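Local coordinates for protein PKS (Streptomyces albus, PDB 4OQJ) that probably acts as a ketosynthase, joining acyl and carrier-protein-bound units by carbon-carbon bond formation during biosynthesis of the antibiotic oxazolomycin, at residues Gly27-Phe32 with Ala114-Glu119; Pro105-Phe110 with Ala136-Asn141; Gly218-Gln223 with Asn258-Val263; Thr254-Gly259 with His371-Ala376. All blocks are in the same frame, centred on the assembly; numbering follows the deposited sequence. Where two conformers were deposited one is given.

Contact 1 (Gly27-Phe32 with Ala114-Glu119); sequences GLACRF and AYEALE
E116 OE1 is gripped from two directions: R31 NE reaches it through a weak bond of 3.4 Å, and a water lies 2.8 Å from E116 OE1 and also takes a hydrogen from C30 N, tying the carboxylate to the strand backbone. The firmer half of the salt bridge is the 3.0 Å bond from R31 NH2 to E116 OE2, nearly straight at 169°. OE2 lies at the edge of the guanidinium, in its plane, whereas the nitrogen approaches from above the carboxylate; the two flat groups are turned 69° apart. R31 leaves the strand with CG beside its backbone N (chi1 -53°) and runs out extended to NE, long enough to cross the E116 side chain at about a right angle. NH1 forms a second salt bridge with E112 and a hydrogen bond with Q109 OE1, so one arginine gathers acceptors from successive turns of helix 105-121. This helix lies against one face of the thiolase-fold sheet, running obliquely and roughly opposite to strand 23-31, while L28 and C30 on the other face meet helix 376-390. Small residues allow the close approach: A29 CB sits 3.7 Å from E116 CB and 3.9 Å from A117 CB. At G27, which has no side chain, the CA lies 4.0 Å from A117 O. L28 O is bonded by R120 on the next turn, but L28 N, buried here, finds no partner.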
loop_
_atom_site.group_PDB
_atom_site.type_symbol
_atom_site.label_atom_id
_atom_site.label_comp_id
_atom_site.label_asym_id
_atom_site.label_seq_id
_atom_site.Cartn_x
_atom_site.Cartn_y
_atom_site.Cartn_z
ATOM N N GLY A 27 9.674 -18.744 1.505
ATOM C CA GLY A 27 10.394 -18.564 2.749
ATOM C C GLY A 27 9.502 -17.836 3.734
ATOM O O GLY A 27 8.485 -17.274 3.340
ATOM N N LEU A 28 9.865 -17.862 5.010
ATOM C CA LEU A 28 9.082 -17.167 6.022
ATOM C C LEU A 28 9.852 -17.123 7.314
ATOM O O LEU A 28 10.820 -17.856 7.492
ATOM C CB LEU A 28 7.710 -17.824 6.233
ATOM C CG LEU A 28 7.614 -19.306 6.629
ATOM C CD1 LEU A 28 7.934 -19.524 8.088
ATOM C CD2 LEU A 28 6.212 -19.818 6.331
ATOM N N ALA A 29 9.441 -16.224 8.198
ATOM C CA ALA A 29 10.086 -16.066 9.488
ATOM C C ALA A 29 9.126 -15.401 10.461
ATOM O O ALA A 29 8.197 -14.702 10.061
ATOM C CB ALA A 29 11.358 -15.250 9.355
ATOM N N CYS A 30 9.363 -15.629 11.747
ATOM C CA CYS A 30 8.491 -15.092 12.765
ATOM C C CYS A 30 9.153 -15.100 14.124
ATOM O O CYS A 30 9.900 -16.025 14.487
ATOM C CB CYS A 30 7.178 -15.885 12.819
ATOM S SG CYS A 30 7.415 -17.674 13.097
ATOM N N ARG A 31 8.858 -14.055 14.873
ATOM C CA ARG A 31 9.150 -13.987 16.291
ATOM C C ARG A 31 7.841 -13.597 16.950
ATOM O O ARG A 31 7.381 -12.453 16.825
ATOM C CB ARG A 31 10.253 -12.979 16.580
ATOM C CG ARG A 31 11.513 -13.242 15.741
ATOM C CD ARG A 31 12.365 -12.014 15.604
ATOM N NE ARG A 31 13.691 -12.340 15.065
ATOM C CZ ARG A 31 14.761 -11.574 15.226
ATOM N NH1 ARG A 31 14.653 -10.432 15.899
ATOM N NH2 ARG A 31 15.938 -11.953 14.719
ATOM N N PHE A 32 7.227 -14.582 17.594
ATOM C CA PHE A 32 5.920 -14.450 18.232
ATOM C C PHE A 32 6.119 -14.763 19.715
ATOM O O PHE A 32 7.177 -15.276 20.098
ATOM C CB PHE A 32 4.912 -15.409 17.602
ATOM C CG PHE A 32 4.584 -15.118 16.153
ATOM C CD1 PHE A 32 4.526 -13.820 15.667
ATOM C CD2 PHE A 32 4.305 -16.150 15.282
ATOM C CE1 PHE A 32 4.214 -13.572 14.337
ATOM C CE2 PHE A 32 4.003 -15.901 13.955
ATOM C CZ PHE A 32 3.936 -14.611 13.492
ATOM N N ALA A 114 12.922 -9.961 8.373
ATOM C CA ALA A 114 12.986 -10.005 6.912
ATOM C C ALA A 114 14.271 -10.674 6.434
ATOM O O ALA A 114 14.252 -11.463 5.487
ATOM C CB ALA A 114 12.879 -8.593 6.331
ATOM N N TYR A 115 15.383 -10.338 7.078
ATOM C CA TYR A 115 16.659 -10.985 6.818
ATOM C C TYR A 115 16.503 -12.499 6.982
ATOM O O TYR A 115 16.908 -13.259 6.114
ATOM C CB TYR A 115 17.722 -10.418 7.760
ATOM C CG TYR A 115 19.171 -10.830 7.516
ATOM C CD1 TYR A 115 19.617 -12.116 7.788
ATOM C CD2 TYR A 115 20.107 -9.896 7.081
ATOM C CE1 TYR A 115 20.958 -12.473 7.595
ATOM C CE2 TYR A 115 21.432 -10.230 6.892
ATOM C CZ TYR A 115 21.857 -11.517 7.147
ATOM O OH TYR A 115 23.181 -11.834 6.956
ATOM N N GLU A 116 15.896 -12.923 8.089
ATOM C CA GLU A 116 15.678 -14.343 8.353
ATOM C C GLU A 116 14.804 -14.983 7.290
ATOM O O GLU A 116 15.061 -16.118 6.894
ATOM C CB GLU A 116 15.025 -14.562 9.723
ATOM C CG GLU A 116 15.949 -14.376 10.921
ATOM C CD GLU A 116 15.184 -14.376 12.261
ATOM O OE1 GLU A 116 13.950 -14.160 12.242
ATOM O OE2 GLU A 116 15.818 -14.584 13.328
ATOM N N ALA A 117 13.760 -14.277 6.843
ATOM C CA ALA A 117 12.842 -14.845 5.856
ATOM C C ALA A 117 13.552 -15.099 4.527
ATOM O O ALA A 117 13.333 -16.133 3.884
ATOM C CB ALA A 117 11.637 -13.943 5.648
ATOM N N LEU A 118 14.398 -14.162 4.118
ATOM C CA LEU A 118 15.161 -14.307 2.877
ATOM C C LEU A 118 16.210 -15.409 3.023
ATOM O O LEU A 118 16.412 -16.207 2.113
ATOM C CB LEU A 118 15.818 -12.984 2.492
ATOM C CG LEU A 118 14.831 -11.977 1.897
ATOM C CD1 LEU A 118 15.357 -10.572 2.001
ATOM C CD2 LEU A 118 14.560 -12.349 0.450
ATOM N N GLU A 119 16.861 -15.470 4.178
ATOM C CA GLU A 119 17.745 -16.584 4.476
ATOM C C GLU A 119 17.045 -17.938 4.362
ATOM O O GLU A 119 17.585 -18.863 3.782
ATOM C CB GLU A 119 18.328 -16.437 5.874
ATOM C CG GLU A 119 19.589 -15.618 5.936
ATOM C CD GLU A 119 20.227 -15.720 7.303
ATOM O OE1 GLU A 119 19.475 -15.615 8.305
ATOM O OE2 GLU A 119 21.463 -15.912 7.374
HETATM O O HOH W 1 12.290 -16.328 12.717
#

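Contact 2 (Pro105-Phe110 with Ala136-Asn141); sequences PQQRQF and AGVGLN
Q106 and G139 meet through both ends of a side-chain amide, where helix 105-121 lies over the C-terminal end of strand 132-138, part of the mixed sheet of the N-terminal half of the thiolase fold. Q106 NE2 donates to G139 O at 3.0 Å and 160°. That oxygen lies near the amide plane of Q106, although NE2 comes in well above the carbonyl plane of G139. NE2 also donates to D104 OD2, while OE1 accepts from I222 N, just past strand 214-221, and, more weakly, from G139 N (3.2 Å), so this buried glutamine is used at both ends. G139 N also bonds to the backbone of A220 in strand 214-221, which makes the glutamine oxygen a secondary acceptor. The Q106 chain is extended beyond CG, which carries the amide past V138 to the backbone beyond. Other polar atoms have partners outside the two segments: Q107 OE1 accepts from R175, V138 O from K169, and N141 ND2 donates to N167, while N141 OD1 accepts from L144 N as N-cap of helix 142-147, a role that suits a short amide; L140 packs on D168 of the second subunit. The rest of the contact is apolar, with Q106 CB lying 3.9 Å from V138 CG1. With CG of F110 anti to its backbone N (chi1 -177°), the ring reaches A136, whose small methyl CB fits obliquely against it, 3.4 Å from F110 CZ.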
loop_
_atom_site.group_PDB
_atom_site.type_symbol
_atom_site.label_atom_id
_atom_site.label_comp_id
_atom_site.label_asym_id
_atom_site.label_seq_id
_atom_site.Cartn_x
_atom_site.Cartn_y
_atom_site.Cartn_z
ATOM N N PRO A 105 11.883 -0.165 17.958
ATOM C CA PRO A 105 12.089 -1.618 18.001
ATOM C C PRO A 105 11.240 -2.395 16.989
ATOM O O PRO A 105 11.670 -3.440 16.530
ATOM C CB PRO A 105 11.669 -2.001 19.424
ATOM C CG PRO A 105 11.786 -0.753 20.214
ATOM C CD PRO A 105 11.535 0.387 19.279
ATOM N N GLN A 106 10.058 -1.904 16.648
ATOM C CA GLN A 106 9.253 -2.594 15.646
ATOM C C GLN A 106 9.988 -2.685 14.304
ATOM O O GLN A 106 9.896 -3.702 13.614
ATOM C CB GLN A 106 7.911 -1.888 15.465
ATOM C CG GLN A 106 7.068 -1.854 16.733
ATOM C CD GLN A 106 5.737 -1.180 16.511
ATOM O OE1 GLN A 106 4.683 -1.793 16.675
ATOM N NE2 GLN A 106 5.778 0.090 16.125
ATOM N N GLN A 107 10.714 -1.625 13.942
ATOM C CA GLN A 107 11.435 -1.574 12.664
ATOM C C GLN A 107 12.709 -2.397 12.741
ATOM O O GLN A 107 13.087 -3.043 11.770
ATOM C CB GLN A 107 11.760 -0.121 12.272
ATOM C CG GLN A 107 10.500 0.699 12.030
ATOM C CD GLN A 107 10.707 1.969 11.233
ATOM O OE1 GLN A 107 11.635 2.086 10.425
ATOM N NE2 GLN A 107 9.809 2.928 11.434
ATOM N N ARG A 108 13.364 -2.392 13.902
ATOM C CA ARG A 108 14.533 -3.244 14.105
ATOM C C ARG A 108 14.169 -4.711 14.020
ATOM O O ARG A 108 14.845 -5.495 13.352
ATOM C CB ARG A 108 15.182 -2.972 15.460
ATOM C CG ARG A 108 15.964 -1.660 15.519
ATOM C CD ARG A 108 16.579 -1.505 16.869
ATOM N NE ARG A 108 15.917 -0.552 17.757
ATOM C CZ ARG A 108 15.863 -0.677 19.082
ATOM N NH1 ARG A 108 16.325 -1.769 19.687
ATOM N NH2 ARG A 108 15.336 0.291 19.816
ATOM N N GLN A 109 13.100 -5.087 14.706
ATOM C CA GLN A 109 12.662 -6.476 14.687
ATOM C C GLN A 109 12.187 -6.870 13.285
ATOM O O GLN A 109 12.412 -8.004 12.850
ATOM C CB GLN A 109 11.560 -6.692 15.722
ATOM C CG GLN A 109 12.075 -6.623 17.147
ATOM C CD GLN A 109 12.920 -7.817 17.521
ATOM O OE1 GLN A 109 12.548 -8.952 17.256
ATOM N NE2 GLN A 109 14.067 -7.565 18.136
ATOM N N PHE A 110 11.547 -5.953 12.562
ATOM C CA PHE A 110 11.090 -6.297 11.213
ATOM C C PHE A 110 12.295 -6.524 10.305
ATOM O O PHE A 110 12.286 -7.412 9.466
ATOM C CB PHE A 110 10.195 -5.241 10.571
ATOM C CG PHE A 110 9.709 -5.673 9.221
ATOM C CD1 PHE A 110 8.716 -6.646 9.115
ATOM C CD2 PHE A 110 10.321 -5.225 8.075
ATOM C CE1 PHE A 110 8.316 -7.107 7.875
ATOM C CE2 PHE A 110 9.925 -5.678 6.825
ATOM C CZ PHE A 110 8.921 -6.608 6.723
ATOM N N ALA A 136 5.079 -3.772 3.997
ATOM C CA ALA A 136 5.133 -4.038 5.429
ATOM C C ALA A 136 4.518 -2.906 6.234
ATOM O O ALA A 136 4.469 -1.766 5.774
ATOM C CB ALA A 136 6.564 -4.261 5.859
ATOM N N GLY A 137 4.048 -3.226 7.435
ATOM C CA GLY A 137 3.476 -2.218 8.316
ATOM C C GLY A 137 3.897 -2.464 9.751
ATOM O O GLY A 137 4.150 -3.600 10.122
ATOM N N VAL A 138 3.972 -1.404 10.553
ATOM C CA VAL A 138 4.199 -1.540 11.978
ATOM C C VAL A 138 3.074 -0.870 12.732
ATOM O O VAL A 138 2.329 -0.044 12.199
ATOM C CB VAL A 138 5.559 -0.942 12.414
ATOM C CG1 VAL A 138 6.717 -1.702 11.740
ATOM C CG2 VAL A 138 5.630 0.533 12.086
ATOM N N GLY A 139 2.956 -1.234 13.994
ATOM C CA GLY A 139 1.900 -0.719 14.841
ATOM C C GLY A 139 2.212 0.662 15.352
ATOM O O GLY A 139 3.225 1.245 15.002
ATOM N N LEU A 140 1.296 1.184 16.154
ATOM C CA LEU A 140 1.460 2.466 16.807
ATOM C C LEU A 140 2.851 2.560 17.418
ATOM O O LEU A 140 3.263 1.655 18.136
ATOM C CB LEU A 140 0.401 2.636 17.897
ATOM C CG LEU A 140 0.526 3.881 18.771
ATOM C CD1 LEU A 140 0.258 5.162 17.958
ATOM C CD2 LEU A 140 -0.440 3.779 19.950
ATOM N N ASN A 141 3.572 3.640 17.139
ATOM C CA ASN A 141 4.938 3.750 17.652
ATOM C C ASN A 141 4.916 4.322 19.065
ATOM O O ASN A 141 5.030 5.526 19.265
ATOM C CB ASN A 141 5.812 4.609 16.735
ATOM C CG ASN A 141 7.277 4.513 17.091
ATOM O OD1 ASN A 141 7.635 3.941 18.122
ATOM N ND2 ASN A 141 8.134 5.066 16.249
#

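Contact 3 (Gly218-Gln223 with Asn258-Val263); sequences GAAHIQ and NGVGAV
N258 opens the pairing with its side chain rather than its backbone: OD1 accepts from Q223 N at 2.7 Å and 173°, the donor lying almost on the extension of the amide C=O. CG beside the backbone N (chi1 -59°) swings the amide to the end of the partner strand, where it crosses Q223 at about a right angle, and ND2 is taken by Q80 O. A short carboxamide suits this place because it extends the pairing one step beyond the paired strand residues. G259 then pairs with H221 through two bonds, H221 N to G259 O (2.8 Å) and G259 N to H221 O (2.9 Å). V260 faces A220 in a non-hydrogen-bonded pair, its CG2 3.7 Å from A220 CB; on this face F110 and C113 of helix 105-121 pack against V260. G261 repeats the pair of hydrogen bonds with A219, each N···O distance 3.1 Å. A262 lies opposite G218, whose CA comes to 3.2 Å from G261 O, an approach suited to glycine. Outward, A220 bonds to G137 and G139, V260 and A262 to strand 23-31. In the 3-2-4-5-1 sheet order characteristic of each half of the thiolase fold, 259-267 is the antiparallel strand.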
loop_
_atom_site.group_PDB
_atom_site.type_symbol
_atom_site.label_atom_id
_atom_site.label_comp_id
_atom_site.label_asym_id
_atom_site.label_seq_id
_atom_site.Cartn_x
_atom_site.Cartn_y
_atom_site.Cartn_z
ATOM N N GLY A 218 4.961 -8.468 5.349
ATOM C CA GLY A 218 5.058 -8.718 6.772
ATOM C C GLY A 218 4.635 -7.545 7.625
ATOM O O GLY A 218 4.185 -6.529 7.119
ATOM N N ALA A 219 4.785 -7.692 8.932
ATOM C CA ALA A 219 4.329 -6.685 9.859
ATOM C C ALA A 219 4.953 -6.932 11.211
ATOM O O ALA A 219 5.355 -8.058 11.510
ATOM C CB ALA A 219 2.822 -6.696 9.950
ATOM N N ALA A 220 5.050 -5.880 12.020
ATOM C CA ALA A 220 5.555 -5.990 13.400
ATOM C C ALA A 220 4.666 -5.180 14.306
ATOM O O ALA A 220 4.261 -4.091 13.943
ATOM C CB ALA A 220 6.974 -5.485 13.505
ATOM N N HIS A 221 4.373 -5.698 15.485
ATOM C CA HIS A 221 3.654 -4.927 16.502
ATOM C C HIS A 221 4.329 -5.173 17.836
ATOM O O HIS A 221 4.335 -6.302 18.342
ATOM C CB HIS A 221 2.184 -5.313 16.601
ATOM C CG HIS A 221 1.488 -4.709 17.778
ATOM N ND1 HIS A 221 1.238 -5.410 18.940
ATOM C CD2 HIS A 221 1.006 -3.460 17.984
ATOM C CE1 HIS A 221 0.627 -4.619 19.807
ATOM N NE2 HIS A 221 0.473 -3.432 19.250
ATOM N N ILE A 222 4.931 -4.133 18.390
ATOM C CA ILE A 222 5.618 -4.262 19.676
ATOM C C ILE A 222 5.331 -3.052 20.523
ATOM O O ILE A 222 5.683 -1.928 20.149
ATOM C CB ILE A 222 7.137 -4.396 19.525
ATOM C CG1 ILE A 222 7.487 -5.556 18.601
ATOM C CG2 ILE A 222 7.765 -4.623 20.897
ATOM C CD1 ILE A 222 8.925 -5.574 18.182
ATOM N N GLN A 223 4.684 -3.275 21.658
ATOM C CA GLN A 223 4.421 -2.199 22.604
ATOM C C GLN A 223 5.687 -1.867 23.366
ATOM O O GLN A 223 6.377 -2.765 23.855
ATOM C CB GLN A 223 3.331 -2.594 23.582
ATOM C CG GLN A 223 2.039 -3.012 22.949
ATOM C CD GLN A 223 1.112 -3.632 23.968
ATOM O OE1 GLN A 223 1.493 -4.557 24.690
ATOM N NE2 GLN A 223 -0.099 -3.102 24.060
ATOM N N ASN A 258 2.569 -9.195 21.171
ATOM C CA ASN A 258 3.703 -8.560 20.527
ATOM C C ASN A 258 4.398 -9.546 19.628
ATOM O O ASN A 258 4.619 -10.688 20.019
ATOM C CB ASN A 258 4.652 -8.011 21.594
ATOM C CG ASN A 258 3.972 -6.998 22.491
ATOM O OD1 ASN A 258 4.044 -5.796 22.263
ATOM N ND2 ASN A 258 3.292 -7.479 23.500
ATOM N N GLY A 259 4.729 -9.124 18.413
ATOM C CA GLY A 259 5.415 -10.023 17.515
ATOM C C GLY A 259 5.628 -9.482 16.128
ATOM O O GLY A 259 5.223 -8.359 15.808
ATOM N N VAL A 260 6.273 -10.293 15.298
ATOM C CA VAL A 260 6.694 -9.862 13.971
ATOM C C VAL A 260 6.760 -11.083 13.096
ATOM O O VAL A 260 7.140 -12.160 13.562
ATOM C CB VAL A 260 8.067 -9.140 13.999
ATOM C CG1 VAL A 260 9.142 -10.029 14.629
ATOM C CG2 VAL A 260 8.510 -8.739 12.610
ATOM N N GLY A 261 6.391 -10.921 11.828
ATOM C CA GLY A 261 6.424 -12.025 10.891
ATOM C C GLY A 261 6.590 -11.520 9.476
ATOM O O GLY A 261 6.264 -10.373 9.168
ATOM N N ALA A 262 7.107 -12.385 8.619
ATOM C CA ALA A 262 7.278 -12.079 7.204
ATOM C C ALA A 262 7.228 -13.345 6.352
ATOM O O ALA A 262 7.631 -14.436 6.787
ATOM C CB ALA A 262 8.593 -11.336 6.978
ATOM N N VAL A 263 6.711 -13.193 5.138
ATOM C CA VAL A 263 6.773 -14.237 4.141
ATOM C C VAL A 263 7.450 -13.704 2.890
ATOM O O VAL A 263 7.410 -12.503 2.614
ATOM C CB VAL A 263 5.369 -14.781 3.791
ATOM C CG1 VAL A 263 4.731 -15.403 5.020
ATOM C CG2 VAL A 263 4.471 -13.665 3.210
HETATM O O HOH W 2 1.837 -6.378 26.238
#

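Contact 4 (Thr254-Gly259 with His371-Ala376); sequences TVIGNG and HLDTAA
T254 and H371 cross at a slant, the threonine methyl CG2 lying at the imidazole edge, near the ring plane and 4.0 Å from H371 CD2, while T254 OG1 stands 3.6 Å from H371 CB. I256 starts away from H371, but its CD1 end returns to lie 3.4 Å from the backbone H371 O and oblique to the imidazole. Between these neighbours the ring is placed by CG lying beside the carbonyl carbon, opposite the backbone N (chi1 -171°). ND1 accepts from D373 N at 3.0 Å, the donor somewhat tilted from the ring plane, which helps hold the rotation of the imidazole; NE2 bonds to a bound glycerol, probably from the crystallisation liquor. In sequence this histidine ends the NVGH motif of ketosynthases, consistent with a place at the active-site pocket. Its backbone is bridged to the other loop by two short bonds: H371 N meets V255 O at 2.7 Å, nearly straight at 177°, and H371 O receives G257 N, likewise at 2.7 Å, from above the carbonyl plane. L372 then folds its isobutyl group over the glycine backbone, with CD1 3.9 Å from G257 CA; the bare alpha carbons of G257 and G259 admit CD1 and CD2 so closely. Farther along, the small A375 CB rests 3.7 Å from G259 O. The bridged loops lie between strand 259-267, which begins at G259, and helix 376-390, which begins just after the N-cap A375; K366 of helix 366-369 touches H371, and H221 of strand 214-221 packs on I256 and D373.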
loop_
_atom_site.group_PDB
_atom_site.type_symbol
_atom_site.label_atom_id
_atom_site.label_comp_id
_atom_site.label_asym_id
_atom_site.label_seq_id
_atom_site.Cartn_x
_atom_site.Cartn_y
_atom_site.Cartn_z
ATOM N N THR A 254 -9.805 -10.806 24.182
ATOM C CA THR A 254 -8.488 -11.307 23.811
ATOM C C THR A 254 -7.437 -10.559 24.621
ATOM O O THR A 254 -7.774 -9.822 25.537
ATOM C CB THR A 254 -8.259 -11.155 22.278
ATOM O OG1 THR A 254 -7.073 -11.844 21.870
ATOM C CG2 THR A 254 -8.153 -9.690 21.874
ATOM N N VAL A 255 -6.173 -10.792 24.304
ATOM C CA VAL A 255 -5.048 -10.100 24.929
ATOM C C VAL A 255 -4.190 -9.561 23.810
ATOM O O VAL A 255 -3.899 -10.273 22.857
ATOM C CB VAL A 255 -4.181 -11.022 25.802
ATOM C CG1 VAL A 255 -3.143 -10.210 26.572
ATOM C CG2 VAL A 255 -5.026 -11.764 26.741
ATOM N N ILE A 256 -3.773 -8.331 23.899
ATOM C CA ILE A 256 -2.900 -7.770 22.923
ATOM C C ILE A 256 -1.567 -8.464 22.994
ATOM O O ILE A 256 -1.106 -8.733 24.047
ATOM C CB ILE A 256 -2.780 -6.258 23.068
ATOM C CG1 ILE A 256 -2.586 -5.661 21.698
ATOM C CG2 ILE A 256 -1.747 -5.852 24.094
ATOM C CD1 ILE A 256 -3.811 -5.903 20.881
ATOM N N GLY A 257 -0.992 -8.787 21.878
ATOM C CA GLY A 257 0.306 -9.434 21.882
ATOM C C GLY A 257 1.350 -8.681 21.100
ATOM O O GLY A 257 1.067 -7.681 20.416
ATOM N N ASN A 258 2.569 -9.195 21.171
ATOM C CA ASN A 258 3.703 -8.560 20.527
ATOM C C ASN A 258 4.398 -9.546 19.628
ATOM O O ASN A 258 4.619 -10.688 20.019
ATOM C CB ASN A 258 4.652 -8.011 21.594
ATOM C CG ASN A 258 3.972 -6.998 22.491
ATOM O OD1 ASN A 258 4.044 -5.796 22.263
ATOM N ND2 ASN A 258 3.292 -7.479 23.500
ATOM N N GLY A 259 4.729 -9.124 18.413
ATOM C CA GLY A 259 5.415 -10.023 17.515
ATOM C C GLY A 259 5.628 -9.482 16.128
ATOM O O GLY A 259 5.223 -8.359 15.808
ATOM N N HIS A 371 -3.665 -11.410 20.394
ATOM C CA HIS A 371 -3.982 -10.576 19.257
ATOM C C HIS A 371 -2.772 -9.715 18.935
ATOM O O HIS A 371 -2.509 -8.743 19.639
ATOM C CB HIS A 371 -5.219 -9.719 19.587
ATOM C CG HIS A 371 -5.783 -8.975 18.421
ATOM N ND1 HIS A 371 -5.034 -8.633 17.318
ATOM C CD2 HIS A 371 -7.037 -8.504 18.187
ATOM C CE1 HIS A 371 -5.794 -7.983 16.452
ATOM N NE2 HIS A 371 -7.011 -7.890 16.955
ATOM N N LEU A 372 -2.042 -10.065 17.873
ATOM C CA LEU A 372 -0.801 -9.358 17.520
ATOM C C LEU A 372 -1.028 -8.088 16.713
ATOM O O LEU A 372 -0.093 -7.539 16.113
ATOM C CB LEU A 372 0.134 -10.306 16.756
ATOM C CG LEU A 372 1.135 -11.097 17.614
ATOM C CD1 LEU A 372 0.474 -11.721 18.782
ATOM C CD2 LEU A 372 1.839 -12.171 16.798
ATOM N N ASP A 373 -2.263 -7.612 16.701
ATOM C CA ASP A 373 -2.555 -6.284 16.169
ATOM C C ASP A 373 -2.105 -6.192 14.695
ATOM O O ASP A 373 -2.581 -6.966 13.874
ATOM C CB ASP A 373 -1.879 -5.235 17.047
ATOM C CG ASP A 373 -2.409 -3.841 16.811
ATOM O OD1 ASP A 373 -3.532 -3.559 17.270
ATOM O OD2 ASP A 373 -1.693 -3.032 16.180
ATOM N N THR A 374 -1.184 -5.293 14.352
ATOM C CA THR A 374 -0.704 -5.173 12.975
ATOM C C THR A 374 -0.195 -6.504 12.419
ATOM O O THR A 374 -0.333 -6.792 11.220
ATOM C CB THR A 374 0.430 -4.119 12.907
ATOM O OG1 THR A 374 0.104 -3.016 13.762
ATOM C CG2 THR A 374 0.641 -3.618 11.491
ATOM N N ALA A 375 0.385 -7.315 13.298
ATOM C CA ALA A 375 0.972 -8.601 12.911
ATOM C C ALA A 375 0.038 -9.795 13.063
ATOM O O ALA A 375 0.470 -10.942 12.928
ATOM C CB ALA A 375 2.228 -8.850 13.733
ATOM N N ALA A 376 -1.227 -9.552 13.377
ATOM C CA ALA A 376 -2.139 -10.660 13.682
ATOM C C ALA A 376 -2.285 -11.585 12.487
ATOM O O ALA A 376 -2.308 -12.800 12.634
ATOM C CB ALA A 376 -3.500 -10.135 14.109
#

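Overall arrangement
All four contacts are buried, but contact 1 lies about 3 Å from the chain's centre (centre to centre) and contact 4 about 21 Å. Contacts 1 and 2 use successive parts of helix 105-121 against the same sheet, one relying on a salt bridge and alanines, the other on a glutamine amide and a phenylalanine; R31 NH1 to Q109 OE1 (2.9 Å) probably joins them. Contact 3 is sheet pairing by backbone bonds, next to strand 23-31 of contact 1 on one side and strand 132-138 of contact 2 on the other. Contact 4 shares N258 and G259 with it and carries that segment into irregular loops, where a single backbone bridge is combined with packing round H371 and L372.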